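Local coordinates for protein prolyl 4-hydroxylase (Paramecium bursaria Chlorella virus 1, PDB 5C5T) that probably hydroxylates prolines of collagen-like sequences, as a 2-oxoglutarate- and iron-dependent dioxygenase, with zinc bound in place of iron in this crystal, at residues H114-Y119 with F190-D195; A194-V197 with L201-E204. One frame throughout, in Å; residues are numbered along the deposited sequence.

How the interactions relate
Both contacts use the end of strand 188-192 and the chain that follows it, and they share Ala-194 and Asp-195; the centres of interactions 1 and 2 lie about 8 Å apart. Interaction 1 brings Trp-192 against the loop 114-119, while interaction 2 folds 201-204 back along 194-197. They meet where Tyr-202 N probably hydrogen-bonds Val-193 O at 3.0 Å, and where Tyr-202 CD2 packs on Trp-192 CB at 3.8 Å. Two metals lie near the pair. The manganese ion is bound by His-114 of interaction 1, whereas the zinc of the active site is about 12 Å from the side chain of Trp-192 and about 10 Å from that of Leu-201.

Interaction 1: residues H114-Y119 with F190-D195. With MN (manganese (II) ion), chain E.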
loop_
_atom_site.group_PDB
_atom_site.type_symbol
_atom_site.label_atom_id
_atom_site.label_comp_id
_atom_site.label_asym_id
_atom_site.label_seq_id
_atom_site.Cartn_x
_atom_site.Cartn_y
_atom_site.Cartn_z
ATOM N N HIS A 114 19.401 -7.870 -4.519
ATOM C CA HIS A 114 20.388 -7.015 -5.173
ATOM C C HIS A 114 19.928 -5.544 -5.247
ATOM O O HIS A 114 20.694 -4.665 -5.648
ATOM C CB HIS A 114 20.722 -7.549 -6.564
ATOM C CG HIS A 114 19.648 -7.339 -7.580
ATOM N ND1 HIS A 114 19.632 -6.251 -8.428
ATOM C CD2 HIS A 114 18.567 -8.084 -7.903
ATOM C CE1 HIS A 114 18.593 -6.341 -9.237
ATOM N NE2 HIS A 114 17.926 -7.440 -8.936
ATOM N N CYS A 115 18.697 -5.284 -4.815
ATOM C CA CYS A 115 18.136 -3.951 -4.792
ATOM C C CYS A 115 17.947 -3.394 -3.383
ATOM O O CYS A 115 17.965 -2.172 -3.178
ATOM C CB CYS A 115 16.794 -3.964 -5.491
ATOM S SG CYS A 115 16.900 -4.537 -7.212
ATOM N N ILE A 116 17.732 -4.269 -2.403
ATOM C CA ILE A 116 17.467 -3.759 -1.056
ATOM C C ILE A 116 18.114 -4.698 -0.055
ATOM O O ILE A 116 17.998 -5.922 -0.150
ATOM C CB ILE A 116 15.937 -3.540 -0.790
ATOM C CG1 ILE A 116 15.673 -2.923 0.593
ATOM C CG2 ILE A 116 15.126 -4.830 -0.932
ATOM C CD1 ILE A 116 14.208 -2.508 0.806
ATOM N N ASP A 117 18.839 -4.078 0.869
ATOM C CA ASP A 117 19.548 -4.777 1.953
ATOM C C ASP A 117 18.700 -4.724 3.211
ATOM O O ASP A 117 17.704 -5.414 3.306
ATOM C CB ASP A 117 20.943 -4.137 2.178
ATOM C CG ASP A 117 22.057 -5.109 1.976
ATOM O OD1 ASP A 117 21.968 -6.206 2.572
ATOM O OD2 ASP A 117 23.003 -4.787 1.221
ATOM N N LYS A 118 19.055 -3.887 4.167
ATOM C CA LYS A 118 18.341 -3.837 5.435
ATOM C C LYS A 118 17.078 -3.009 5.300
ATOM O O LYS A 118 17.095 -1.965 4.636
ATOM C CB LYS A 118 19.234 -3.239 6.526
ATOM C CG LYS A 118 20.416 -4.118 6.928
ATOM C CD LYS A 118 21.189 -3.502 8.095
ATOM C CE LYS A 118 22.154 -4.516 8.718
ATOM N NZ LYS A 118 23.356 -4.751 7.857
ATOM N N TYR A 119 15.996 -3.486 5.910
ATOM C CA TYR A 119 14.806 -2.677 6.081
ATOM C C TYR A 119 14.056 -3.045 7.349
ATOM O O TYR A 119 14.388 -4.049 8.007
ATOM C CB TYR A 119 13.873 -2.832 4.873
ATOM C CG TYR A 119 13.439 -4.237 4.668
ATOM C CD1 TYR A 119 14.210 -5.121 3.926
ATOM C CD2 TYR A 119 12.287 -4.705 5.241
ATOM C CE1 TYR A 119 13.794 -6.409 3.741
ATOM C CE2 TYR A 119 11.881 -5.994 5.064
ATOM C CZ TYR A 119 12.642 -6.827 4.303
ATOM O OH TYR A 119 12.227 -8.116 4.119
ATOM N N PHE A 190 2.520 -3.981 -5.170
ATOM C CA PHE A 190 3.823 -3.537 -4.638
ATOM C C PHE A 190 4.381 -2.369 -5.489
ATOM O O PHE A 190 4.407 -2.441 -6.725
ATOM C CB PHE A 190 4.825 -4.696 -4.626
ATOM C CG PHE A 190 6.202 -4.295 -4.205
ATOM C CD1 PHE A 190 6.535 -4.257 -2.869
ATOM C CD2 PHE A 190 7.136 -3.894 -5.131
ATOM C CE1 PHE A 190 7.814 -3.882 -2.463
ATOM C CE2 PHE A 190 8.420 -3.495 -4.738
ATOM C CZ PHE A 190 8.746 -3.483 -3.407
ATOM N N PHE A 191 4.868 -1.286 -4.866
ATOM C CA PHE A 191 5.580 -0.314 -5.651
ATOM C C PHE A 191 6.721 0.329 -4.894
ATOM O O PHE A 191 6.675 0.514 -3.676
ATOM C CB PHE A 191 4.626 0.800 -6.210
ATOM C CG PHE A 191 3.821 1.546 -5.159
ATOM C CD1 PHE A 191 2.580 1.084 -4.745
ATOM C CD2 PHE A 191 4.277 2.777 -4.609
ATOM C CE1 PHE A 191 1.818 1.802 -3.828
ATOM C CE2 PHE A 191 3.539 3.454 -3.669
ATOM C CZ PHE A 191 2.284 2.983 -3.303
ATOM N N TRP A 192 7.732 0.705 -5.655
ATOM C CA TRP A 192 8.900 1.384 -5.082
ATOM C C TRP A 192 8.592 2.845 -4.791
ATOM O O TRP A 192 7.922 3.515 -5.561
ATOM C CB TRP A 192 10.111 1.277 -6.025
ATOM C CG TRP A 192 10.665 -0.086 -6.067
ATOM C CD1 TRP A 192 10.398 -1.035 -6.996
ATOM C CD2 TRP A 192 11.559 -0.684 -5.115
ATOM N NE1 TRP A 192 11.082 -2.198 -6.691
ATOM C CE2 TRP A 192 11.811 -1.999 -5.548
ATOM C CE3 TRP A 192 12.204 -0.218 -3.952
ATOM C CZ2 TRP A 192 12.663 -2.875 -4.847
ATOM C CZ3 TRP A 192 13.056 -1.088 -3.264
ATOM C CH2 TRP A 192 13.277 -2.388 -3.715
ATOM N N VAL A 193 9.036 3.308 -3.629
ATOM C CA VAL A 193 8.819 4.691 -3.170
ATOM C C VAL A 193 10.123 5.517 -3.215
ATOM O O VAL A 193 10.129 6.679 -3.633
ATOM C CB VAL A 193 8.202 4.688 -1.740
ATOM C CG1 VAL A 193 8.083 6.155 -1.175
ATOM C CG2 VAL A 193 6.820 4.074 -1.737
ATOM N N ALA A 194 11.224 4.919 -2.776
ATOM C CA ALA A 194 12.506 5.618 -2.740
ATOM C C ALA A 194 13.676 4.658 -2.957
ATOM O O ALA A 194 13.558 3.442 -2.800
ATOM C CB ALA A 194 12.681 6.399 -1.389
ATOM N N ASP A 195 14.809 5.256 -3.326
ATOM C CA ASP A 195 16.022 4.545 -3.644
ATOM C C ASP A 195 16.683 4.081 -2.343
ATOM O O ASP A 195 16.922 4.899 -1.476
ATOM C CB ASP A 195 16.924 5.499 -4.439
ATOM C CG ASP A 195 18.178 4.848 -4.939
ATOM O OD1 ASP A 195 18.769 4.019 -4.210
ATOM O OD2 ASP A 195 18.565 5.200 -6.078
HETATM MN MN MN E . 16.483 -8.407 -9.937
HETATM O O HOH W 1 17.083 -10.633 -9.581
HETATM O O HOH W 2 15.269 -9.098 -8.431
#
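Trp-192 points the far corner of its indole, CH2, into the notch between Cys-115 and Ile-116. Ile-116 CB lies at the rim of the ring, near its plane, 4.1 Å from CH2, and the CG2 methyl is equally close to that atom. Cys-115 approaches obliquely, its CB 4.2 Å from CH2. All three residues turn their side chains toward the facing segment, but the long indole does most of the spanning: Ile-116 CA and Trp-192 CA are 10.8 Å apart, and the ring bridges most of that gap. With CG anti to its own carbonyl carbon (chi1 -72°), Trp-192 reaches away from the end of strand 188-192 to the loop that follows helix 96-109. A face of the indole receives Phe-190 CE2, 3.5 Å above its plane, while Trp-192 NE1 lies in the plane of the Phe-190 ring, at its edge. The two rings of this strand thus stand nearly at a right angle.

The beta-branched Ile-116 suits this place: CB and CG2 meet the indole, and its side chain also packs on Leu-154 and Ile-224 of the neighbouring strands. Cys-115 is joined to Cys-33 by a disulfide, and its SG lies 3.2 Å above the plane of the His-114 imidazole, offset toward the rim. His-114 takes no part in the apolar contact; its NE2 binds manganese at 2.0 Å, alongside two waters and Asp-34 OD2.

No hydrogen bond joins the two segments, so the contact is held by dispersion and the exclusion of water. Trp-192 also packs on Val-32 and Cys-33, which sets the apolar indole against both partners of the disulfide, next to the manganese site and with the zinc about 12 Å from its side chain.

Interaction 2: residues A194-V197 with L201-E204; sequences ADPV and LYKE
Ala-194 and Leu-201 form a single beta bridge with their CA atoms 4.1 Å apart, bringing the two ends of a short loop together without extending into a ladder. The methyl of Ala-194 turns away from the other segment overall, yet its CB still touches Leu-201, lying 4.4 Å from CD2. Tyr-202 carries most of the side-chain contact. Its CG is anti to its carbonyl carbon (chi1 -61°), a setting that lays the ring along the backbone of Ala-194 and Asp-195: CE2 is 3.3 Å from Ala-194 O, and OH is 3.5 Å from Asp-195 CA. The carboxylate of Asp-195 is turned nearly parallel to the phenol, 10° between planes, and water 3 joins the two groups. This water lies in the ring plane, makes a short hydrogen bond of 2.5 Å with Tyr-202 OH, and donates a weak bond to Asp-195 OD2. The other oxygen, OD1, accepts from Val-197 N at 2.8 Å on its anti side, making an Asx turn that steadies the carboxylate. Pro-196 sets its CD beside the phenol oxygen. The loop connects strand 188-192 with strand 207-209, and is anchored to strand 153-160 by backbone hydrogen bonding between Ala-194 and Leu-154.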
loop_
_atom_site.group_PDB
_atom_site.type_symbol
_atom_site.label_atom_id
_atom_site.label_comp_id
_atom_site.label_asym_id
_atom_site.label_seq_id
_atom_site.Cartn_x
_atom_site.Cartn_y
_atom_site.Cartn_z
ATOM N N ALA A 194 11.224 4.919 -2.776
ATOM C CA ALA A 194 12.506 5.618 -2.740
ATOM C C ALA A 194 13.676 4.658 -2.957
ATOM O O ALA A 194 13.558 3.442 -2.800
ATOM C CB ALA A 194 12.681 6.399 -1.389
ATOM N N ASP A 195 14.809 5.256 -3.326
ATOM C CA ASP A 195 16.022 4.545 -3.644
ATOM C C ASP A 195 16.683 4.081 -2.343
ATOM O O ASP A 195 16.922 4.899 -1.476
ATOM C CB ASP A 195 16.924 5.499 -4.439
ATOM C CG ASP A 195 18.178 4.848 -4.939
ATOM O OD1 ASP A 195 18.769 4.019 -4.210
ATOM O OD2 ASP A 195 18.565 5.200 -6.078
ATOM N N PRO A 196 16.930 2.769 -2.178
ATOM C CA PRO A 196 17.512 2.308 -0.912
ATOM C C PRO A 196 18.879 2.896 -0.591
ATOM O O PRO A 196 19.214 2.916 0.589
ATOM C CB PRO A 196 17.620 0.793 -1.111
ATOM C CG PRO A 196 16.510 0.469 -2.008
ATOM C CD PRO A 196 16.434 1.631 -2.976
ATOM N N VAL A 197 19.623 3.361 -1.586
ATOM C CA VAL A 197 20.979 3.876 -1.372
ATOM C C VAL A 197 20.898 5.339 -0.964
ATOM O O VAL A 197 21.387 5.729 0.092
ATOM C CB VAL A 197 21.847 3.690 -2.618
ATOM C CG1 VAL A 197 23.219 4.239 -2.371
ATOM C CG2 VAL A 197 21.927 2.207 -2.991
ATOM N N LEU A 201 13.231 10.047 -3.519
ATOM C CA LEU A 201 12.024 9.485 -4.101
ATOM C C LEU A 201 12.169 9.072 -5.580
ATOM O O LEU A 201 12.835 9.761 -6.381
ATOM C CB LEU A 201 10.879 10.495 -4.039
ATOM C CG LEU A 201 10.350 10.915 -2.666
ATOM C CD1 LEU A 201 9.186 11.916 -2.912
ATOM C CD2 LEU A 201 9.905 9.780 -1.832
ATOM N N TYR A 202 11.492 7.992 -5.939
ATOM C CA TYR A 202 11.150 7.744 -7.351
ATOM C C TYR A 202 9.880 8.542 -7.616
ATOM O O TYR A 202 8.808 8.089 -7.218
ATOM C CB TYR A 202 10.903 6.252 -7.626
ATOM C CG TYR A 202 12.083 5.355 -7.365
ATOM C CD1 TYR A 202 13.170 5.349 -8.228
ATOM C CD2 TYR A 202 12.107 4.499 -6.274
ATOM C CE1 TYR A 202 14.255 4.521 -7.990
ATOM C CE2 TYR A 202 13.164 3.672 -6.044
ATOM C CZ TYR A 202 14.244 3.675 -6.898
ATOM O OH TYR A 202 15.328 2.828 -6.623
ATOM N N LYS A 203 9.954 9.706 -8.255
ATOM C CA LYS A 203 8.731 10.462 -8.485
ATOM C C LYS A 203 7.814 9.807 -9.546
ATOM O O LYS A 203 6.634 10.168 -9.647
ATOM C CB LYS A 203 9.057 11.909 -8.856
ATOM C CG LYS A 203 9.594 12.686 -7.650
ATOM C CD LYS A 203 9.935 14.083 -8.042
ATOM C CE LYS A 203 10.950 14.716 -7.098
ATOM N NZ LYS A 203 11.505 15.983 -7.697
ATOM N N GLU A 204 8.324 8.796 -10.255
ATOM C CA GLU A 204 7.478 7.966 -11.130
ATOM C C GLU A 204 6.281 7.279 -10.438
ATOM O O GLU A 204 5.342 6.871 -11.080
ATOM C CB GLU A 204 8.330 6.887 -11.802
ATOM C CG GLU A 204 9.379 7.450 -12.769
ATOM C CD GLU A 204 10.704 7.828 -12.122
ATOM O OE1 GLU A 204 10.846 7.817 -10.877
ATOM O OE2 GLU A 204 11.617 8.184 -12.902
HETATM O O HOH W 3 17.507 3.181 -7.795
#